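Local coordinates for octenoyl-CoA reductase/carboxylase (Streptomyces sp., PDB 4A0S), which probably catalyses the NADPH-dependent reductive carboxylation of 2-octenoyl-CoA, supplying an unusual extender unit for polyketide biosynthesis, at residues E15-P20 with W131-H136. Residues are numbered along the deposited sequence; the frame is centred on the assembly and turned at random.
Sequences EIEAAP and WKPGDH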
# COMPACT_ATOMS: atom_id res chain seq x y z
N GLU A 15 -7.64 -22.36 41.94
CA GLU A 15 -8.68 -21.85 42.84
C GLU A 15 -9.82 -21.18 42.07
O GLU A 15 -11.00 -21.32 42.42
CB GLU A 15 -8.09 -20.83 43.79
CG GLU A 15 -7.31 -21.45 44.94
CD GLU A 15 -6.79 -20.40 45.91
OE1 GLU A 15 -5.75 -19.77 45.62
OE2 GLU A 15 -7.45 -20.20 46.96
N ILE A 16 -9.45 -20.45 41.02
CA ILE A 16 -10.43 -19.81 40.17
C ILE A 16 -11.26 -20.84 39.41
O ILE A 16 -12.49 -20.74 39.35
CB ILE A 16 -9.79 -18.76 39.24
CG1 ILE A 16 -9.30 -17.57 40.09
CG2 ILE A 16 -10.79 -18.27 38.19
CD1 ILE A 16 -8.49 -16.53 39.32
N GLU A 17 -10.60 -21.86 38.85
CA GLU A 17 -11.30 -22.95 38.16
C GLU A 17 -12.17 -23.77 39.10
O GLU A 17 -13.22 -24.29 38.68
CB GLU A 17 -10.34 -23.92 37.48
CG GLU A 17 -9.34 -23.32 36.55
CD GLU A 17 -8.63 -24.39 35.73
OE1 GLU A 17 -9.31 -25.07 34.93
OE2 GLU A 17 -7.41 -24.56 35.91
N ALA A 18 -11.72 -23.92 40.35
CA ALA A 18 -12.45 -24.70 41.35
C ALA A 18 -13.70 -23.97 41.83
O ALA A 18 -14.67 -24.61 42.27
CB ALA A 18 -11.56 -25.03 42.53
N ALA A 19 -13.68 -22.64 41.77
CA ALA A 19 -14.82 -21.83 42.18
C ALA A 19 -15.91 -21.90 41.11
O ALA A 19 -15.65 -21.57 39.96
CB ALA A 19 -14.39 -20.39 42.41
N PRO A 20 -17.12 -22.34 41.49
CA PRO A 20 -18.13 -22.54 40.45
C PRO A 20 -18.52 -21.25 39.73
O PRO A 20 -18.46 -20.15 40.32
CB PRO A 20 -19.34 -23.12 41.22
CG PRO A 20 -19.10 -22.79 42.65
CD PRO A 20 -17.61 -22.74 42.82
N TRP A 131 -4.67 -18.75 27.10
CA TRP A 131 -5.32 -18.10 28.24
C TRP A 131 -5.68 -19.11 29.30
O TRP A 131 -6.03 -20.25 29.02
CB TRP A 131 -6.59 -17.36 27.84
CG TRP A 131 -6.30 -16.32 26.88
CD1 TRP A 131 -6.63 -16.33 25.56
CD2 TRP A 131 -5.56 -15.13 27.11
NE1 TRP A 131 -6.16 -15.19 24.96
CE2 TRP A 131 -5.50 -14.43 25.89
CE3 TRP A 131 -4.97 -14.57 28.25
CZ2 TRP A 131 -4.86 -13.20 25.76
CZ3 TRP A 131 -4.32 -13.34 28.12
CH2 TRP A 131 -4.27 -12.68 26.89
N LYS A 132 -5.60 -18.67 30.54
CA LYS A 132 -5.98 -19.55 31.61
C LYS A 132 -6.64 -18.71 32.70
O LYS A 132 -6.42 -17.51 32.77
CB LYS A 132 -4.76 -20.30 32.12
CG LYS A 132 -3.68 -19.40 32.64
CD LYS A 132 -2.40 -20.20 32.86
CE LYS A 132 -1.32 -19.32 33.46
NZ LYS A 132 -0.83 -18.32 32.46
N PRO A 133 -7.50 -19.33 33.51
CA PRO A 133 -8.12 -18.60 34.61
C PRO A 133 -7.06 -17.88 35.46
O PRO A 133 -6.01 -18.47 35.77
CB PRO A 133 -8.82 -19.70 35.40
CG PRO A 133 -9.18 -20.71 34.33
CD PRO A 133 -7.99 -20.72 33.44
N GLY A 134 -7.33 -16.63 35.83
CA GLY A 134 -6.38 -15.80 36.55
C GLY A 134 -5.65 -14.79 35.68
O GLY A 134 -5.09 -13.82 36.18
N ASP A 135 -5.65 -15.03 34.37
CA ASP A 135 -4.94 -14.14 33.47
C ASP A 135 -5.63 -12.80 33.42
O ASP A 135 -6.86 -12.74 33.25
CB ASP A 135 -4.90 -14.70 32.05
CG ASP A 135 -3.90 -15.81 31.90
OD1 ASP A 135 -3.08 -16.04 32.82
OD2 ASP A 135 -3.92 -16.44 30.84
N HIS A 136 -4.82 -11.76 33.54
CA HIS A 136 -5.31 -10.40 33.47
C HIS A 136 -5.39 -10.00 32.01
O HIS A 136 -4.40 -10.07 31.28
CB HIS A 136 -4.37 -9.47 34.22
CG HIS A 136 -4.51 -9.57 35.71
ND1 HIS A 136 -4.03 -8.61 36.57
CD2 HIS A 136 -5.11 -10.51 36.49
CE1 HIS A 136 -4.29 -8.96 37.82
NE2 HIS A 136 -4.96 -10.10 37.79
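The puckered pyrrolidine ring of Pro133 meets the last turn of helix 13-18 through CB and CG: Pro133 CG lies 3.4 Å from Glu17 CG, with the flat carboxylate of Glu17 next, its CD 4.0 Å from Pro133 CG, and Pro133 CB lies 3.7 Å from Ile16 CG2. The ring sits at the second position of a type II beta turn, Lys132 to Asp135, which leads from strand 117-124 into strand 136-139 of the GroES-like domain of this medium-chain reductase fold. The third position is Gly134, with phi 101°, a positive value that glycine readily adopts.

On the helix, Ile16 branches to two parts of the turn. With CG2 anti to the backbone N (CG1 at chi1 -68°), that methyl faces the proline while CD1 extends over the glycine backbone. Glu17 touches chiefly through CG, and no hydrogen bond joins the two segments. Leu3 of helix 2-8 and Val122 of strand 117-124 also pack on Ile16, and Arg123 of that strand hydrogen-bonds Ile16 O and Ala19 O.

Asp135 closes the turn with its N bonded to Lys132 O (3.1 Å), and its carboxylate grips Lys132 as well: OD2 accepts Lys132 N at 2.8 Å from above the carboxylate plane, while OD1 forms a salt bridge with Lys132 NZ, 3.2 Å away, through its syn lone pair. Across the segments, Ile16 CD1 stops 3.6 Å from Gly134 CA.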